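Local coordinates for CdiI (Burkholderia pseudomallei 1026a, PDB 4G6V), which probably serves as the immunity protein of a contact-dependent growth inhibition system, binding the tRNase toxin CdiA-CT and neutralising it, at residues B[3-9]-B[91-97]; B[20-24]-B[37-41]. One frame throughout, in Å; residues are numbered along the deposited sequence.

Interaction 1: B[3-9]-B[91-97]; sequences IDLFCYL and ILILQDN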
ATOM      1  N   ILE B   3       0.975   3.460  -2.860  1.00 39.24           N
ATOM      2  CA  ILE B   3       2.185   2.960  -2.206  1.00 38.82           C
ATOM      3  C   ILE B   3       2.176   3.172  -0.694  1.00 31.85           C
ATOM      4  O   ILE B   3       1.970   4.284  -0.204  1.00 30.43           O
ATOM      5  CB  ILE B   3       3.457   3.532  -2.852  1.00 35.12           C
ATOM      6  CG1 ILE B   3       3.698   2.838  -4.193  1.00 33.61           C
ATOM      7  CG2 ILE B   3       4.631   3.314  -1.974  1.00 27.33           C
ATOM      8  CD1 ILE B   3       4.734   3.533  -5.068  1.00 26.17           C
ATOM      9  N   ASP B   4       2.389   2.086   0.036  1.00 29.20           N
ATOM     10  CA  ASP B   4       2.303   2.135   1.485  1.00 29.25           C
ATOM     11  C   ASP B   4       3.540   1.530   2.139  1.00 30.75           C
ATOM     12  O   ASP B   4       3.962   0.428   1.798  1.00 29.01           O
ATOM     13  CB  ASP B   4       1.034   1.415   1.973  1.00 27.73           C
ATOM     14  CG  ASP B   4      -0.238   2.163   1.600  1.00 39.21           C
ATOM     15  OD1 ASP B   4      -0.240   3.410   1.715  1.00 44.77           O
ATOM     16  OD2 ASP B   4      -1.229   1.516   1.188  1.00 30.92           O
ATOM     17  N   LEU B   5       4.111   2.265   3.085  1.00 34.31           N
ATOM     18  CA  LEU B   5       5.169   1.741   3.936  1.00 29.73           C
ATOM     19  C   LEU B   5       4.542   1.068   5.162  1.00 28.98           C
ATOM     20  O   LEU B   5       3.833   1.703   5.952  1.00 24.07           O
ATOM     21  CB  LEU B   5       6.147   2.862   4.322  1.00 30.71           C
ATOM     22  CG  LEU B   5       6.783   3.587   3.116  1.00 31.59           C
ATOM     23  CD1 LEU B   5       7.709   4.725   3.521  1.00 24.82           C
ATOM     24  CD2 LEU B   5       7.520   2.617   2.190  1.00 20.48           C
ATOM     25  N   PHE B   6       4.761  -0.236   5.264  1.00 22.86           N
ATOM     26  CA  PHE B   6       4.334  -1.009   6.412  1.00 22.42           C
ATOM     27  C   PHE B   6       5.420  -0.917   7.465  1.00 27.76           C
ATOM     28  O   PHE B   6       6.540  -1.334   7.232  1.00 33.43           O
ATOM     29  CB  PHE B   6       4.137  -2.462   6.018  1.00 20.38           C
ATOM     30  CG  PHE B   6       2.806  -2.737   5.444  1.00 26.26           C
ATOM     31  CD1 PHE B   6       1.960  -3.663   6.026  1.00 30.36           C
ATOM     32  CD2 PHE B   6       2.365  -2.043   4.334  1.00 25.13           C
ATOM     33  CE1 PHE B   6       0.688  -3.898   5.488  1.00 30.87           C
ATOM     34  CE2 PHE B   6       1.096  -2.282   3.786  1.00 25.36           C
ATOM     35  CZ  PHE B   6       0.264  -3.203   4.368  1.00 23.79           C
ATOM     36  N   CYS B   7       5.096  -0.373   8.624  1.00 24.80           N
ATOM     37  CA  CYS B   7       6.106  -0.077   9.622  1.00 20.91           C
ATOM     38  C   CYS B   7       5.795  -0.854  10.855  1.00 18.81           C
ATOM     39  O   CYS B   7       4.776  -0.634  11.478  1.00 29.17           O
ATOM     40  CB  CYS B   7       6.089   1.413   9.958  1.00 20.30           C
ATOM     41  SG  CYS B   7       6.432   2.476   8.530  1.00 28.53           S
ATOM     42  N   TYR B   8       6.666  -1.778  11.195  1.00 19.33           N
ATOM     43  CA  TYR B   8       6.564  -2.521  12.446  1.00 23.93           C
ATOM     44  C   TYR B   8       7.532  -1.996  13.507  1.00 30.09           C
ATOM     45  O   TYR B   8       8.698  -1.677  13.210  1.00 24.88           O
ATOM     46  CB  TYR B   8       6.846  -3.998  12.205  1.00 26.60           C
ATOM     47  CG  TYR B   8       6.093  -4.571  11.040  1.00 28.20           C
ATOM     48  CD1 TYR B   8       5.070  -5.472  11.242  1.00 22.62           C
ATOM     49  CD2 TYR B   8       6.406  -4.201   9.726  1.00 27.85           C
ATOM     50  CE1 TYR B   8       4.373  -6.008  10.175  1.00 32.14           C
ATOM     51  CE2 TYR B   8       5.726  -4.739   8.652  1.00 24.41           C
ATOM     52  CZ  TYR B   8       4.707  -5.642   8.884  1.00 33.66           C
ATOM     53  OH  TYR B   8       4.010  -6.184   7.831  1.00 30.64           O
ATOM     54  N   LEU B   9       7.041  -1.925  14.746  1.00 30.50           N
ATOM     55  CA  LEU B   9       7.825  -1.413  15.861  1.00 26.81           C
ATOM     56  C   LEU B   9       7.929  -2.413  16.997  1.00 34.73           C
ATOM     57  O   LEU B   9       7.004  -3.179  17.264  1.00 38.80           O
ATOM     58  CB  LEU B   9       7.229  -0.111  16.394  1.00 32.93           C
ATOM     59  CG  LEU B   9       7.225   1.126  15.495  1.00 36.57           C
ATOM     60  CD1 LEU B   9       6.462   2.242  16.167  1.00 38.30           C
ATOM     61  CD2 LEU B   9       8.640   1.576  15.156  1.00 30.24           C
ATOM     62  N   ILE B  91      12.809  -0.635  14.270  1.00 25.34           N
ATOM     63  CA  ILE B  91      11.724  -0.494  13.302  1.00 36.23           C
ATOM     64  C   ILE B  91      12.031  -1.263  12.031  1.00 28.61           C
ATOM     65  O   ILE B  91      13.133  -1.188  11.512  1.00 29.41           O
ATOM     66  CB  ILE B  91      11.335   1.006  12.998  1.00 27.82           C
ATOM     67  CG1 ILE B  91      10.046   1.070  12.185  1.00 29.98           C
ATOM     68  CG2 ILE B  91      12.414   1.763  12.279  1.00 19.21           C
ATOM     69  CD1 ILE B  91       9.735   2.453  11.645  1.00 32.15           C
ATOM     70  N   LEU B  92      11.067  -2.037  11.553  1.00 25.97           N
ATOM     71  CA  LEU B  92      11.206  -2.677  10.253  1.00 27.70           C
ATOM     72  C   LEU B  92      10.282  -1.921   9.304  1.00 31.34           C
ATOM     73  O   LEU B  92       9.139  -1.642   9.659  1.00 22.06           O
ATOM     74  CB  LEU B  92      10.820  -4.155  10.357  1.00 24.57           C
ATOM     75  CG  LEU B  92      10.386  -4.901   9.099  1.00 32.03           C
ATOM     76  CD1 LEU B  92      11.561  -5.081   8.199  1.00 28.74           C
ATOM     77  CD2 LEU B  92       9.774  -6.240   9.457  1.00 23.76           C
ATOM     78  N   ILE B  93      10.770  -1.546   8.126  1.00 32.03           N
ATOM     79  CA  ILE B  93       9.905  -0.888   7.134  1.00 32.91           C
ATOM     80  C   ILE B  93       9.823  -1.679   5.834  1.00 29.33           C
ATOM     81  O   ILE B  93      10.812  -1.798   5.120  1.00 31.18           O
ATOM     82  CB  ILE B  93      10.392   0.534   6.770  1.00 35.64           C
ATOM     83  CG1 ILE B  93      10.457   1.432   8.007  1.00 35.50           C
ATOM     84  CG2 ILE B  93       9.493   1.144   5.684  1.00 26.78           C
ATOM     85  CD1 ILE B  93      10.968   2.840   7.698  1.00 39.48           C
ATOM     86  N   LEU B  94       8.650  -2.208   5.525  1.00 22.80           N
ATOM     87  CA  LEU B  94       8.445  -2.895   4.264  1.00 21.05           C
ATOM     88  C   LEU B  94       7.536  -2.085   3.314  1.00 27.50           C
ATOM     89  O   LEU B  94       6.344  -1.863   3.568  1.00 27.45           O
ATOM     90  CB  LEU B  94       7.865  -4.291   4.501  1.00 20.88           C
ATOM     91  CG  LEU B  94       8.591  -5.263   5.426  1.00 23.34           C
ATOM     92  CD1 LEU B  94       7.916  -6.614   5.411  1.00 20.03           C
ATOM     93  CD2 LEU B  94      10.033  -5.430   5.014  1.00 25.90           C
ATOM     94  N   GLN B  95       8.101  -1.637   2.202  1.00 30.98           N
ATOM     95  CA  GLN B  95       7.290  -0.975   1.203  1.00 22.86           C
ATOM     96  C   GLN B  95       6.298  -2.003   0.666  1.00 32.66           C
ATOM     97  O   GLN B  95       6.693  -3.101   0.229  1.00 22.87           O
ATOM     98  CB  GLN B  95       8.159  -0.436   0.092  1.00 24.57           C
ATOM     99  CG  GLN B  95       7.432   0.516  -0.805  1.00 33.48           C
ATOM    100  CD  GLN B  95       8.367   1.409  -1.579  1.00 28.31           C
ATOM    101  OE1 GLN B  95       9.467   1.733  -1.120  1.00 24.31           O
ATOM    102  NE2 GLN B  95       7.934   1.821  -2.760  1.00 25.03           N
ATOM    103  N   ASP B  96       5.013  -1.644   0.738  1.00 28.81           N
ATOM    104  CA  ASP B  96       3.902  -2.511   0.353  1.00 27.46           C
ATOM    105  C   ASP B  96       4.032  -3.902   0.952  1.00 26.99           C
ATOM    106  O   ASP B  96       3.617  -4.909   0.353  1.00 28.63           O
ATOM    107  CB  ASP B  96       3.723  -2.548  -1.176  1.00 32.48           C
ATOM    108  CG  ASP B  96       3.047  -1.281  -1.716  1.00 43.72           C
ATOM    109  OD1 ASP B  96       2.221  -0.674  -0.970  1.00 35.22           O
ATOM    110  OD2 ASP B  96       3.345  -0.893  -2.876  1.00 38.74           O
ATOM    111  N   ASN B  97       4.620  -3.934   2.144  1.00 24.28           N
ATOM    112  CA  ASN B  97       4.693  -5.145   2.944  1.00 28.74           C
ATOM    113  C   ASN B  97       5.486  -6.232   2.234  1.00 30.64           C
ATOM    114  O   ASN B  97       5.297  -7.418   2.490  1.00 28.65           O
ATOM    115  CB  ASN B  97       3.273  -5.626   3.296  1.00 30.55           C
ATOM    116  CG  ASN B  97       3.193  -6.273   4.678  1.00 35.55           C
ATOM    117  OD1 ASN B  97       4.027  -6.018   5.558  1.00 29.13           O
ATOM    118  ND2 ASN B  97       2.192  -7.125   4.865  1.00 25.00           N
TER
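F6 and N97 meet as flat groups, the amide stacked on the ring with their planes 19° apart. N97 CB stands over the middle of the ring, 3.6 Å from the F6 centroid, in a CH-pi contact, and the amide extends from there past the CD1 side. Further along the same face of the sheet, Y8 lies alongside L92 and points the same way, its CD2 3.9 Å from L92 CD2, with L94 CD1 also near the Y8 ring. On the other face L9 CD2 runs beside the CG1 branch of I91, C7 SG approaches I93 CG1 at 4.2 Å, and L5 CD2 rests on the aliphatic part of Q95, 3.7 Å from its CG. Residues alternate between these layers as in any extended strand, and 4-9 and 91-95, antiparallel neighbours in a five-stranded sheet, bring matching faces together: F6 pairs with L94 and Y8 with L92 through hydrogen-bonded pairs, for instance F6 N to L94 O at 2.8 Å. L94 O also accepts N97 N, from the opposite face of its carbonyl plane, which closes a beta turn and brings N97 back over F6. D96 N reaches D4 O at 2.6 Å, and D96 returns a side-chain bond: OD1 takes D4 N at 2.9 Å, 43° out of the carboxylate plane. With CG beside its own backbone N (chi1 -76°), D96 turns its carboxylate back toward the D4 amide. K121 of the toxin chain forms salt bridges to both D96 and D4, probably easing the proximity of two acids, while S65 holds the other oxygen of D4. N97 ND2 bonds to T117 of the toxin chain, and Q95 OE1 to R101. Helix 75-84 covers L5, I93 and Q95; helix 45-53 packs on Y8 and N97.

Interaction 2: B[20-24]-B[37-41]; sequences LNKIR and ISPVR
R24 and I37 pass one another pointing opposite ways, the guanidinium drawing alongside the isoleucine until its edge faces the I37 carbonyl. R24 NH2 donates to I37 O at 3.1 Å, and the oxygen lies almost exactly in the guanidinium plane; NH1 adds a weak bond to the same atom at 3.5 Å. Seen from the acceptor, NH2 comes in from above, 51° out of the carbonyl plane. The arginine chain is extended from CG to NE (chi2 -179°), which carries the charged group from the helix across to the strand. The end of R24 also lies against apolar atoms: NH1 is 3.6 Å from I37 CB, and the CG2 branch of I37 is near NH2.

Both branches of I37 reach L20. With CG1 beside the backbone N (chi1 -54°), its CD1 meets L20 CD2 at 3.8 Å and, more loosely, I23 CG2 at 4.4 Å. L20 lies slantwise to both I37 and V40: CD2 sits against I37, and CD1 meets V40 CG2 and also brushes I37 CG2. Leucine and isoleucine from successive turns of the helix thus present their methyls to a broken strand, while the arginine one turn beyond L20 holds the I37 carbonyl of that strand. Between I37 and V40, S38 turns away from the helix, and its OG donates to P39 O at 2.7 Å and also bonds to L63 N.

E17, earlier in helix 13-26, touches R24 and accepts V40 N, a second polar tie from helix to strand. The helix lies over edge strand 35-42; F62 of strand 60-66 supports L20 and I37 from the sheet, while F31 of helix 28-34 packs on I23 and I37.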
ATOM      1  N   LEU B  20       5.688   9.322  17.175  1.00 21.48           N
ATOM      2  CA  LEU B  20       5.164   9.861  15.913  1.00 28.18           C
ATOM      3  C   LEU B  20       4.708  11.319  15.975  1.00 29.64           C
ATOM      4  O   LEU B  20       4.694  12.007  14.954  1.00 38.85           O
ATOM      5  CB  LEU B  20       4.051   8.984  15.326  1.00 21.00           C
ATOM      6  CG  LEU B  20       4.628   7.820  14.530  1.00 30.48           C
ATOM      7  CD1 LEU B  20       3.604   6.752  14.294  1.00 33.17           C
ATOM      8  CD2 LEU B  20       5.223   8.312  13.206  1.00 27.74           C
ATOM      9  N   ASN B  21       4.325  11.794  17.150  1.00 24.98           N
ATOM     10  CA  ASN B  21       3.927  13.184  17.260  1.00 32.37           C
ATOM     11  C   ASN B  21       5.118  14.086  17.004  1.00 33.01           C
ATOM     12  O   ASN B  21       5.020  15.110  16.343  1.00 34.77           O
ATOM     13  CB  ASN B  21       3.333  13.481  18.634  1.00 37.86           C
ATOM     14  CG  ASN B  21       1.952  12.852  18.842  1.00 50.66           C
ATOM     15  OD1 ASN B  21       1.242  12.508  17.887  1.00 48.95           O
ATOM     16  ND2 ASN B  21       1.567  12.708  20.112  1.00 59.30           N
ATOM     17  N   LYS B  22       6.258  13.699  17.545  1.00 37.33           N
ATOM     18  CA  LYS B  22       7.450  14.488  17.374  1.00 37.51           C
ATOM     19  C   LYS B  22       7.883  14.482  15.912  1.00 42.77           C
ATOM     20  O   LYS B  22       8.287  15.512  15.368  1.00 46.73           O
ATOM     21  CB  LYS B  22       8.543  13.949  18.277  1.00 43.44           C
ATOM     22  CG  LYS B  22       8.166  14.012  19.747  1.00 56.78           C
ATOM     23  CD  LYS B  22       9.288  13.496  20.640  1.00 59.17           C
ATOM     24  CE  LYS B  22       8.824  13.444  22.089  1.00 56.53           C
ATOM     25  NZ  LYS B  22       9.967  12.975  22.928  1.00 65.26           N
ATOM     26  N   ILE B  23       7.784  13.323  15.269  1.00 34.54           N
ATOM     27  CA  ILE B  23       8.079  13.229  13.851  1.00 26.61           C
ATOM     28  C   ILE B  23       7.197  14.176  13.053  1.00 31.95           C
ATOM     29  O   ILE B  23       7.701  15.026  12.333  1.00 41.05           O
ATOM     30  CB  ILE B  23       7.993  11.779  13.358  1.00 29.29           C
ATOM     31  CG1 ILE B  23       9.333  11.083  13.594  1.00 28.38           C
ATOM     32  CG2 ILE B  23       7.748  11.728  11.899  1.00 32.92           C
ATOM     33  CD1 ILE B  23       9.197   9.615  13.961  1.00 26.77           C
ATOM     34  N   ARG B  24       5.881  14.063  13.207  1.00 42.75           N
ATOM     35  CA  ARG B  24       4.949  14.980  12.554  1.00 41.10           C
ATOM     36  C   ARG B  24       5.286  16.454  12.782  1.00 43.88           C
ATOM     37  O   ARG B  24       4.961  17.306  11.970  1.00 52.71           O
ATOM     38  CB  ARG B  24       3.532  14.752  13.057  1.00 41.57           C
ATOM     39  CG  ARG B  24       2.882  13.441  12.678  1.00 51.61           C
ATOM     40  CD  ARG B  24       1.451  13.410  13.250  1.00 42.49           C
ATOM     41  NE  ARG B  24       0.941  12.054  13.440  1.00 32.83           N
ATOM     42  CZ  ARG B  24       0.363  11.340  12.476  1.00 51.50           C
ATOM     43  NH1 ARG B  24       0.223  11.862  11.253  1.00 47.98           N
ATOM     44  NH2 ARG B  24      -0.072  10.104  12.726  1.00 42.47           N
ATOM     45  N   ILE B  37       0.446   9.545   7.648  1.00 32.32           N
ATOM     46  CA  ILE B  37       0.762   8.541   8.663  1.00 35.45           C
ATOM     47  C   ILE B  37      -0.507   8.084   9.384  1.00 34.75           C
ATOM     48  O   ILE B  37      -1.171   8.880  10.078  1.00 26.16           O
ATOM     49  CB  ILE B  37       1.801   9.057   9.705  1.00 25.85           C
ATOM     50  CG1 ILE B  37       3.058   9.585   8.994  1.00 42.06           C
ATOM     51  CG2 ILE B  37       2.148   7.959  10.698  1.00 30.96           C
ATOM     52  CD1 ILE B  37       4.241   9.977   9.927  1.00 25.89           C
ATOM     53  N   SER B  38      -0.838   6.803   9.218  1.00 23.19           N
ATOM     54  CA  SER B  38      -1.973   6.231   9.935  1.00 29.16           C
ATOM     55  C   SER B  38      -1.775   6.282  11.459  1.00 34.75           C
ATOM     56  O   SER B  38      -0.661   6.480  11.962  1.00 33.02           O
ATOM     57  CB  SER B  38      -2.213   4.787   9.502  1.00 25.96           C
ATOM     58  OG  SER B  38      -1.488   3.889  10.323  1.00 36.51           O
ATOM     59  N   PRO B  39      -2.867   6.132  12.205  1.00 33.85           N
ATOM     60  CA  PRO B  39      -2.745   5.849  13.641  1.00 28.16           C
ATOM     61  C   PRO B  39      -1.961   4.567  13.846  1.00 36.73           C
ATOM     62  O   PRO B  39      -1.958   3.707  12.950  1.00 31.25           O
ATOM     63  CB  PRO B  39      -4.202   5.632  14.086  1.00 28.27           C
ATOM     64  CG  PRO B  39      -5.051   5.629  12.775  1.00 24.61           C
ATOM     65  CD  PRO B  39      -4.255   6.432  11.804  1.00 30.77           C
ATOM     66  N   VAL B  40      -1.307   4.442  15.003  1.00 35.84           N
ATOM     67  CA  VAL B  40      -0.595   3.223  15.350  1.00 30.55           C
ATOM     68  C   VAL B  40      -1.566   2.234  15.970  1.00 28.92           C
ATOM     69  O   VAL B  40      -2.429   2.626  16.740  1.00 38.85           O
ATOM     70  CB  VAL B  40       0.540   3.489  16.371  1.00 37.22           C
ATOM     71  CG1 VAL B  40       1.291   2.189  16.698  1.00 25.51           C
ATOM     72  CG2 VAL B  40       1.494   4.550  15.849  1.00 30.20           C
ATOM     73  N   ARG B  41      -1.424   0.955  15.633  1.00 33.10           N
ATOM     74  CA  ARG B  41      -2.186  -0.095  16.290  1.00 23.52           C
ATOM     75  C   ARG B  41      -1.285  -1.139  16.927  1.00 23.97           C
ATOM     76  O   ARG B  41      -0.096  -1.180  16.679  1.00 28.92           O
ATOM     77  CB  ARG B  41      -3.164  -0.766  15.330  1.00 26.32           C
ATOM     78  CG  ARG B  41      -2.546  -1.667  14.287  1.00 38.12           C
ATOM     79  CD  ARG B  41      -3.652  -2.188  13.414  1.00 37.66           C
ATOM     80  NE  ARG B  41      -4.596  -1.095  13.158  1.00 55.06           N
ATOM     81  CZ  ARG B  41      -5.883  -1.240  12.839  1.00 49.12           C
ATOM     82  NH1 ARG B  41      -6.428  -2.448  12.726  1.00 39.72           N
ATOM     83  NH2 ARG B  41      -6.624  -0.161  12.634  1.00 46.77           N
TER

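Both contacts belong to one antiparallel sheet, but interaction 1 joins the central strand to one of its neighbours, whereas interaction 2 lays helix 13-26 over the irregular outer strand 35-42. Strand 60-66 stands between them, and its F62 touches side chains of both. Interaction 1 is nearer the centre of the chain and rests on regular main-chain pairing; interaction 2, also largely buried, relies on methyl packing and a partly exposed arginine that grips a carbonyl. Toxin contacts differ accordingly: the 3-9/91-97 end carries salt bridges and hydrogen bonds to the toxin chain, while 20-24/37-41 meets it through packing of S38 and R41 on S124 of that chain.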